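Local coordinates for protein putatuve endo-xylanase (Clostridium stercorarium, PDB 1O8P) that probably binds xylan and cellulose chains as the family 6 carbohydrate-binding module of a putative endo-xylanase, folded as a calcium-containing beta-sandwich, at residues Gln43-Pro48 / Pro138-Trp143; Ser52-Ile57 / Thr63-Ile68; Val77-Ala82 / Gly102-Gly107. All blocks are in the same frame, centred on the assembly; numbering follows the deposited sequence.

All three contacts lie in one beta-sandwich module. The 43-46/52-55 hairpin supplies one half of interactions 1 and 2, whose centres are about 9 Å apart; they share the calcium ion and a water on it. Interaction 3 lies about 14 Å from interaction 1 and about 13 Å from interaction 2, centre to centre. Strands 140-147 (interaction 1) and 74-82 (interaction 3) are neighbours in the four-stranded sheet, and the Asp142-Arg80 salt bridge joins them. Strands 62-69 and 100-106 belong to the mixed six-stranded sheet. Along the chain interaction 2 closes before interaction 3 opens, and interaction 1 spans both, so that the hairpin and strand 140-147 meet at the calcium.

Interaction 1: residues Gln43-Pro48 / Pro138-Trp143; sequences QIFSLP and PVNVDW. With CA (calcium ion), chain B.
Leu47 meets Asp142 through a single methyl: CD1 of Leu47 lies 3.7 Å from OD2 and 3.9 Å from CG of Asp142, the two side chains slanting past each other. The second approach is only marginal. CD2 of Phe45 is 4.5 Å from OD1 of Asn140, which approaches the ring obliquely. Between the two segments just 101 Å² is buried. Outside them, Phe45 also meets the ring of Tyr56 edge-to-face.

Metal coordination is the stronger feature. Asp142 chelates the calcium with its carbonyl O at 2.5 Å and its carboxylate OD1 at 2.4 Å. With chi1 at -178°, CG stands opposite the backbone N and next to the carbonyl carbon, which puts both oxygens on the same ion. Water 1 is a further ligand, 2.5 Å from the calcium, and Gln30, Glu32 and Ser52 complete the calcium site.

By charge, OD2 of Asp142 forms a salt bridge with NH1 of Arg80; held at both oxygens, the carboxylate probably has little freedom to rotate.

The hydrogen bond to note lies within one segment: ND2 of Asn140 donates to O of Val139 over 3.2 Å, nearly straight at 174°, but arriving from above the carbonyl plane. Overall, a loop leucine lies against the aspartate that binds calcium through its main-chain O and one carboxylate oxygen, where the hairpin joins the four-stranded sheet of the sandwich.

Interaction 2: residues Ser52-Ile57 / Thr63-Ile68; sequences SAIGYI and TTYKNI. With CA (calcium ion), chain B.
Ile54 carries this contact alone on its side, meeting Thr63 and Tyr65 across an interface of 80 Å². The segment begins at Ser52, whose carbonyl O binds the calcium at 2.4 Å and whose N donates to water 1 at 2.9 Å; since that water is also a calcium ligand, the start of the strand is linked to the ion once directly and once through the water. Ala53 continues the hairpin by pairing its backbone with Phe45.

Ile54 directs its side chain at strand 63-68. CG1 sits between the backbone N and the carbonyl carbon (chi1 59°), and the extended chi2 of 177° carries CD1 on to that strand. There the methyl lies 3.9 Å from OH of Tyr65, 4.0 Å from OG1 of Thr63 and 4.2 Å from CG2 of Thr63, meeting the threonine tip to tip. OG1 of Thr63 donates to OH of Tyr65 over 3.1 Å, and that phenol oxygen has a second hydrogen-bond partner in O of Ala31. Further along, Ile57 touches Phe135 of strand 128-135.

The arrangement is a short beta hairpin, backbone-paired to Val141, that sends one isoleucine against a strand of the larger sheet, beside the calcium site of a family 6 beta-sandwich.

Interaction 3: residues Val77-Ala82 / Gly102-Gly107; sequences VTARVA and GTIYVG
Ile104 reaches across the sandwich to Val77 and Ala79. From its CB, which is directed at strand 77-82, CG1 leaves on the side of the backbone N, opposite the carbonyl carbon (chi1 -48°), and passes 3.9 Å from CG1 of Val77, the two side chains crossing at about a right angle. An extended chi2 of -176° then carries CD1 forward until it lies 3.8 Å from CB of Ala79 while remaining 3.9 Å from CG1 of Val77. The tip of Ile104 thus rests against the alanine methyl.

Two residues on, the same inward alternation brings CG1 of Val106 to 3.6 Å from CG2 of Val81. The axes of strands 77-82 and 102-106 come within 8.6 Å, too far for backbone pairing, with their N-to-C directions 36° apart, as expected of strands facing each other from two sheets. Val118 of the neighbouring strand 116-125 touches both Ile104 and Val81, and Phe144 touches Ala79, extending the apolar layer.

Every touch across the contact is carbon to carbon, and the five residues making them are buried. Burial of 213 Å² of surface and dispersion between aliphatic groups therefore probably help hold the two sheets together here, without directional polar bonds.

Interaction 1: residues Gln43-Pro48 / Pro138-Trp143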
loop_
_atom_site.group_PDB
_atom_site.type_symbol
_atom_site.label_atom_id
_atom_site.label_comp_id
_atom_site.label_asym_id
_atom_site.label_seq_id
_atom_site.Cartn_x
_atom_site.Cartn_y
_atom_site.Cartn_z
ATOM N N GLN A 43 0.576 -7.874 11.311
ATOM C CA GLN A 43 -0.621 -7.699 12.178
ATOM C C GLN A 43 -1.403 -6.456 11.862
ATOM O O GLN A 43 -0.850 -5.529 11.299
ATOM C CB GLN A 43 -0.185 -7.595 13.634
ATOM C CG GLN A 43 -0.475 -8.835 14.387
ATOM C CD GLN A 43 0.354 -8.885 15.606
ATOM O OE1 GLN A 43 0.168 -8.064 16.527
ATOM N NE2 GLN A 43 1.301 -9.815 15.634
ATOM N N ILE A 44 -2.667 -6.404 12.292
ATOM C CA ILE A 44 -3.462 -5.193 12.166
ATOM C C ILE A 44 -3.600 -4.579 13.546
ATOM O O ILE A 44 -3.953 -5.276 14.508
ATOM C CB ILE A 44 -4.838 -5.526 11.528
ATOM C CG1 ILE A 44 -4.638 -6.225 10.164
ATOM C CG2 ILE A 44 -5.731 -4.292 11.465
ATOM C CD1 ILE A 44 -5.830 -7.044 9.654
ATOM N N PHE A 45 -3.304 -3.288 13.648
ATOM C CA PHE A 45 -3.348 -2.556 14.894
ATOM C C PHE A 45 -4.434 -1.489 14.839
ATOM O O PHE A 45 -4.612 -0.831 13.808
ATOM C CB PHE A 45 -2.009 -1.863 15.195
ATOM C CG PHE A 45 -0.853 -2.804 15.317
ATOM C CD1 PHE A 45 -0.905 -3.878 16.217
ATOM C CD2 PHE A 45 0.299 -2.603 14.556
ATOM C CE1 PHE A 45 0.136 -4.761 16.324
ATOM C CE2 PHE A 45 1.363 -3.496 14.672
ATOM C CZ PHE A 45 1.258 -4.589 15.551
ATOM N N SER A 46 -5.121 -1.288 15.952
ATOM C CA SER A 46 -6.108 -0.228 16.012
ATOM C C SER A 46 -5.402 1.121 16.232
ATOM O O SER A 46 -4.329 1.181 16.854
ATOM C CB SER A 46 -7.153 -0.537 17.093
ATOM O OG SER A 46 -6.471 -0.737 18.309
ATOM N N LEU A 47 -5.957 2.181 15.658
ATOM C CA LEU A 47 -5.358 3.504 15.785
ATOM C C LEU A 47 -6.132 4.240 16.865
ATOM O O LEU A 47 -7.347 4.058 16.939
ATOM C CB LEU A 47 -5.409 4.257 14.441
ATOM C CG LEU A 47 -4.751 3.603 13.224
ATOM C CD1 LEU A 47 -5.011 4.474 12.011
ATOM C CD2 LEU A 47 -3.271 3.362 13.405
ATOM N N PRO A 48 -5.450 5.032 17.714
ATOM C CA PRO A 48 -6.119 5.770 18.803
ATOM C C PRO A 48 -7.396 6.518 18.408
ATOM O O PRO A 48 -8.395 6.408 19.151
ATOM C CB PRO A 48 -5.050 6.760 19.282
ATOM C CG PRO A 48 -3.754 6.106 18.937
ATOM C CD PRO A 48 -3.994 5.269 17.711
ATOM N N PRO A 138 10.514 -2.105 8.331
ATOM C CA PRO A 138 9.373 -1.748 9.205
ATOM C C PRO A 138 8.653 -0.435 8.786
ATOM O O PRO A 138 9.300 0.607 8.560
ATOM C CB PRO A 138 10.024 -1.609 10.598
ATOM C CG PRO A 138 11.386 -2.345 10.495
ATOM C CD PRO A 138 11.773 -2.328 9.066
ATOM N N VAL A 139 7.333 -0.508 8.658
ATOM C CA VAL A 139 6.487 0.634 8.327
ATOM C C VAL A 139 5.041 0.253 8.730
ATOM O O VAL A 139 4.668 -0.910 8.696
ATOM C CB VAL A 139 6.579 1.023 6.792
ATOM C CG1 VAL A 139 6.060 -0.138 5.877
ATOM C CG2 VAL A 139 5.871 2.416 6.465
ATOM N N ASN A 140 4.262 1.225 9.174
ATOM C CA ASN A 140 2.816 1.017 9.338
ATOM C C ASN A 140 2.057 1.694 8.206
ATOM O O ASN A 140 2.400 2.789 7.802
ATOM C CB ASN A 140 2.329 1.555 10.671
ATOM C CG ASN A 140 2.800 0.719 11.865
ATOM O OD1 ASN A 140 2.436 1.015 12.979
ATOM N ND2 ASN A 140 3.583 -0.329 11.634
ATOM N N VAL A 141 1.027 1.016 7.688
ATOM C CA VAL A 141 0.266 1.514 6.567
ATOM C C VAL A 141 -1.210 1.516 6.943
ATOM O O VAL A 141 -1.777 0.470 7.252
ATOM C CB VAL A 141 0.481 0.700 5.284
ATOM C CG1 VAL A 141 -0.089 1.485 4.054
ATOM C CG2 VAL A 141 1.990 0.327 5.080
ATOM N N ASP A 142 -1.800 2.712 6.945
ATOM C CA ASP A 142 -3.214 2.896 7.259
ATOM C C ASP A 142 -3.983 2.586 5.967
ATOM O O ASP A 142 -4.800 1.684 5.941
ATOM C CB ASP A 142 -3.442 4.337 7.736
ATOM C CG ASP A 142 -4.847 4.612 8.132
ATOM O OD1 ASP A 142 -5.748 3.728 8.014
ATOM O OD2 ASP A 142 -5.151 5.730 8.566
ATOM N N TRP A 143 -3.674 3.314 4.890
ATOM C CA TRP A 143 -4.341 3.118 3.609
ATOM C C TRP A 143 -3.456 3.607 2.506
ATOM O O TRP A 143 -2.423 4.253 2.766
ATOM C CB TRP A 143 -5.720 3.820 3.536
ATOM C CG TRP A 143 -5.766 5.250 3.981
ATOM C CD1 TRP A 143 -6.332 5.731 5.151
ATOM C CD2 TRP A 143 -5.290 6.413 3.267
ATOM N NE1 TRP A 143 -6.226 7.103 5.204
ATOM C CE2 TRP A 143 -5.589 7.553 4.072
ATOM C CE3 TRP A 143 -4.657 6.614 2.026
ATOM C CZ2 TRP A 143 -5.244 8.876 3.681
ATOM C CZ3 TRP A 143 -4.293 7.914 1.638
ATOM C CH2 TRP A 143 -4.601 9.037 2.456
HETATM CA CA CA B . -6.672 1.560 7.614
HETATM O O HOH W 1 -8.738 1.847 8.910
#

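Interaction 2: residues Ser52-Ile57 / Thr63-Ile68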
loop_
_atom_site.group_PDB
_atom_site.type_symbol
_atom_site.label_atom_id
_atom_site.label_comp_id
_atom_site.label_asym_id
_atom_site.label_seq_id
_atom_site.Cartn_x
_atom_site.Cartn_y
_atom_site.Cartn_z
ATOM N N SER A 52 -7.605 1.404 11.519
ATOM C CA SER A 52 -6.592 0.361 11.693
ATOM C C SER A 52 -5.456 0.522 10.702
ATOM O O SER A 52 -5.619 1.175 9.678
ATOM C CB SER A 52 -7.192 -1.042 11.504
ATOM O OG SER A 52 -8.263 -1.296 12.380
ATOM N N ALA A 53 -4.312 -0.093 10.996
ATOM C CA ALA A 53 -3.192 -0.035 10.092
ATOM C C ALA A 53 -2.493 -1.376 10.152
ATOM O O ALA A 53 -2.561 -2.084 11.139
ATOM C CB ALA A 53 -2.252 1.104 10.470
ATOM N N ILE A 54 -1.881 -1.780 9.065
ATOM C CA ILE A 54 -0.991 -2.929 9.160
ATOM C C ILE A 54 0.363 -2.487 9.768
ATOM O O ILE A 54 0.794 -1.347 9.577
ATOM C CB ILE A 54 -0.883 -3.645 7.803
ATOM C CG1 ILE A 54 -0.346 -2.679 6.707
ATOM C CG2 ILE A 54 -2.296 -4.239 7.431
ATOM C CD1 ILE A 54 -0.121 -3.287 5.327
ATOM N N GLY A 55 1.010 -3.414 10.484
ATOM C CA GLY A 55 2.302 -3.216 11.132
ATOM C C GLY A 55 2.980 -4.574 11.410
ATOM O O GLY A 55 2.504 -5.593 10.887
ATOM N N TYR A 56 4.037 -4.580 12.258
ATOM C CA TYR A 56 4.953 -5.709 12.507
ATOM C C TYR A 56 5.466 -6.210 11.172
ATOM O O TYR A 56 5.614 -7.416 10.945
ATOM C CB TYR A 56 4.350 -6.851 13.358
ATOM C CG TYR A 56 4.212 -6.633 14.868
ATOM C CD1 TYR A 56 4.512 -5.402 15.480
ATOM C CD2 TYR A 56 3.737 -7.660 15.683
ATOM C CE1 TYR A 56 4.353 -5.209 16.872
ATOM C CE2 TYR A 56 3.566 -7.496 17.050
ATOM C CZ TYR A 56 3.872 -6.269 17.665
ATOM O OH TYR A 56 3.677 -6.117 19.041
ATOM N N ILE A 57 5.733 -5.259 10.273
ATOM C CA ILE A 57 6.247 -5.526 8.918
ATOM C C ILE A 57 7.779 -5.592 8.911
ATOM O O ILE A 57 8.443 -4.880 9.657
ATOM C CB ILE A 57 5.682 -4.475 7.908
ATOM C CG1 ILE A 57 4.243 -4.848 7.486
ATOM C CG2 ILE A 57 6.615 -4.244 6.702
ATOM C CD1 ILE A 57 3.486 -3.688 6.879
ATOM N N THR A 63 1.751 -7.425 0.841
ATOM C CA THR A 63 0.308 -7.561 0.918
ATOM C C THR A 63 -0.232 -7.437 -0.474
ATOM O O THR A 63 0.291 -6.679 -1.293
ATOM C CB THR A 63 -0.348 -6.548 1.892
ATOM O OG1 THR A 63 0.382 -5.337 1.873
ATOM C CG2 THR A 63 -0.211 -6.977 3.324
ATOM N N THR A 64 -1.280 -8.206 -0.744
ATOM C CA THR A 64 -1.861 -8.262 -2.049
ATOM C C THR A 64 -3.304 -7.834 -1.945
ATOM O O THR A 64 -4.019 -8.290 -1.050
ATOM C CB THR A 64 -1.783 -9.694 -2.577
ATOM O OG1 THR A 64 -0.414 -10.052 -2.782
ATOM C CG2 THR A 64 -2.487 -9.851 -3.983
ATOM N N TYR A 65 -3.714 -6.999 -2.894
ATOM C CA TYR A 65 -5.042 -6.407 -2.987
ATOM C C TYR A 65 -5.551 -6.676 -4.382
ATOM O O TYR A 65 -5.142 -6.033 -5.355
ATOM C CB TYR A 65 -4.974 -4.878 -2.718
ATOM C CG TYR A 65 -4.295 -4.593 -1.415
ATOM C CD1 TYR A 65 -2.889 -4.583 -1.323
ATOM C CD2 TYR A 65 -5.040 -4.362 -0.261
ATOM C CE1 TYR A 65 -2.262 -4.337 -0.126
ATOM C CE2 TYR A 65 -4.412 -4.114 0.950
ATOM C CZ TYR A 65 -3.019 -4.106 1.006
ATOM O OH TYR A 65 -2.374 -3.901 2.203
ATOM N N LYS A 66 -6.471 -7.631 -4.465
ATOM C CA LYS A 66 -6.989 -8.113 -5.730
ATOM C C LYS A 66 -8.076 -7.225 -6.268
ATOM O O LYS A 66 -8.723 -6.526 -5.523
ATOM C CB LYS A 66 -7.518 -9.548 -5.538
ATOM C CG LYS A 66 -6.421 -10.580 -5.347
ATOM C CD LYS A 66 -7.026 -11.984 -5.291
ATOM C CE LYS A 66 -6.608 -12.830 -6.508
ATOM N NZ LYS A 66 -7.223 -12.401 -7.849
ATOM N N ASN A 67 -8.264 -7.221 -7.579
ATOM C CA ASN A 67 -9.430 -6.570 -8.178
ATOM C C ASN A 67 -9.506 -5.067 -7.908
ATOM O O ASN A 67 -10.568 -4.549 -7.583
ATOM C CB ASN A 67 -10.738 -7.298 -7.762
ATOM C CG ASN A 67 -10.696 -8.797 -8.117
ATOM O OD1 ASN A 67 -10.886 -9.692 -7.260
ATOM N ND2 ASN A 67 -10.402 -9.070 -9.366
ATOM N N ILE A 68 -8.388 -4.360 -8.067
ATOM C CA ILE A 68 -8.468 -2.886 -8.045
ATOM C C ILE A 68 -8.825 -2.350 -9.451
ATOM O O ILE A 68 -8.174 -2.686 -10.444
ATOM C CB ILE A 68 -7.160 -2.261 -7.506
ATOM C CG1 ILE A 68 -6.719 -2.901 -6.181
ATOM C CG2 ILE A 68 -7.244 -0.750 -7.433
ATOM C CD1 ILE A 68 -7.827 -3.116 -5.141
HETATM CA CA CA B . -6.672 1.560 7.614
HETATM O O HOH W 1 -8.738 1.847 8.910
#

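Interaction 3: residues Val77-Ala82 / Gly102-Gly107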
loop_
_atom_site.group_PDB
_atom_site.type_symbol
_atom_site.label_atom_id
_atom_site.label_comp_id
_atom_site.label_asym_id
_atom_site.label_seq_id
_atom_site.Cartn_x
_atom_site.Cartn_y
_atom_site.Cartn_z
ATOM N N VAL A 77 0.483 7.334 -6.753
ATOM C CA VAL A 77 0.005 6.605 -5.571
ATOM C C VAL A 77 0.385 7.408 -4.345
ATOM O O VAL A 77 1.429 8.075 -4.354
ATOM C CB VAL A 77 0.574 5.179 -5.445
ATOM C CG1 VAL A 77 2.143 5.156 -5.368
ATOM C CG2 VAL A 77 -0.049 4.448 -4.237
ATOM N N THR A 78 -0.492 7.352 -3.335
ATOM C CA THR A 78 -0.308 7.975 -2.039
ATOM C C THR A 78 -0.581 6.960 -0.942
ATOM O O THR A 78 -1.604 6.296 -0.968
ATOM C CB THR A 78 -1.273 9.177 -1.876
ATOM O OG1 THR A 78 -0.958 10.163 -2.862
ATOM C CG2 THR A 78 -1.042 9.904 -0.540
ATOM N N ALA A 79 0.316 6.839 0.037
ATOM C CA ALA A 79 0.056 5.979 1.209
ATOM C C ALA A 79 0.118 6.798 2.515
ATOM O O ALA A 79 0.909 7.750 2.615
ATOM C CB ALA A 79 1.047 4.773 1.227
ATOM N N ARG A 80 -0.726 6.457 3.490
ATOM C CA ARG A 80 -0.693 7.100 4.812
ATOM C C ARG A 80 0.083 6.145 5.665
ATOM O O ARG A 80 -0.365 5.002 5.878
ATOM C CB ARG A 80 -2.092 7.299 5.405
ATOM C CG ARG A 80 -2.088 8.163 6.667
ATOM C CD ARG A 80 -3.464 8.576 7.204
ATOM N NE ARG A 80 -3.420 9.342 8.469
ATOM C CZ ARG A 80 -3.676 8.840 9.726
ATOM N NH1 ARG A 80 -3.938 7.546 9.939
ATOM N NH2 ARG A 80 -3.633 9.650 10.802
ATOM N N VAL A 81 1.268 6.579 6.095
ATOM C CA VAL A 81 2.268 5.649 6.655
ATOM C C VAL A 81 2.936 6.240 7.912
ATOM O O VAL A 81 2.985 7.456 8.086
ATOM C CB VAL A 81 3.359 5.273 5.610
ATOM C CG1 VAL A 81 2.785 4.415 4.459
ATOM C CG2 VAL A 81 3.976 6.521 5.047
ATOM N N ALA A 82 3.402 5.382 8.807
ATOM C CA ALA A 82 4.233 5.828 9.943
ATOM C C ALA A 82 5.428 4.922 10.013
ATOM O O ALA A 82 5.286 3.704 9.831
ATOM C CB ALA A 82 3.461 5.715 11.252
ATOM N N GLY A 102 6.056 1.358 -9.370
ATOM C CA GLY A 102 6.680 2.497 -8.724
ATOM C C GLY A 102 7.116 2.127 -7.326
ATOM O O GLY A 102 6.744 1.059 -6.808
ATOM N N THR A 103 7.870 3.039 -6.717
ATOM C CA THR A 103 8.346 2.854 -5.369
ATOM C C THR A 103 8.052 4.089 -4.542
ATOM O O THR A 103 8.454 5.198 -4.910
ATOM C CB THR A 103 9.893 2.577 -5.398
ATOM O OG1 THR A 103 10.125 1.426 -6.193
ATOM C CG2 THR A 103 10.418 2.165 -4.040
ATOM N N ILE A 104 7.411 3.882 -3.396
ATOM C CA ILE A 104 7.211 4.945 -2.407
ATOM C C ILE A 104 8.415 4.955 -1.452
ATOM O O ILE A 104 8.678 3.967 -0.807
ATOM C CB ILE A 104 5.886 4.711 -1.585
ATOM C CG1 ILE A 104 4.698 4.397 -2.515
ATOM C CG2 ILE A 104 5.596 5.932 -0.727
ATOM C CD1 ILE A 104 3.352 4.255 -1.770
ATOM N N TYR A 105 9.097 6.095 -1.342
ATOM C CA TYR A 105 10.267 6.249 -0.479
ATOM C C TYR A 105 9.772 6.884 0.788
ATOM O O TYR A 105 9.436 8.048 0.815
ATOM C CB TYR A 105 11.355 7.124 -1.166
ATOM C CG TYR A 105 11.982 6.359 -2.306
ATOM C CD1 TYR A 105 13.018 5.443 -2.073
ATOM C CD2 TYR A 105 11.495 6.491 -3.598
ATOM C CE1 TYR A 105 13.543 4.673 -3.107
ATOM C CE2 TYR A 105 12.013 5.738 -4.635
ATOM C CZ TYR A 105 13.026 4.829 -4.380
ATOM O OH TYR A 105 13.527 4.092 -5.407
ATOM N N VAL A 106 9.686 6.093 1.841
ATOM C CA VAL A 106 9.122 6.586 3.077
ATOM C C VAL A 106 10.272 6.988 4.022
ATOM O O VAL A 106 11.071 6.129 4.430
ATOM C CB VAL A 106 8.206 5.547 3.742
ATOM C CG1 VAL A 106 7.510 6.196 4.934
ATOM C CG2 VAL A 106 7.199 4.966 2.736
ATOM N N GLY A 107 10.370 8.287 4.325
ATOM C CA GLY A 107 11.256 8.753 5.374
ATOM C C GLY A 107 10.654 8.595 6.765
ATOM O O GLY A 107 9.426 8.495 6.926
#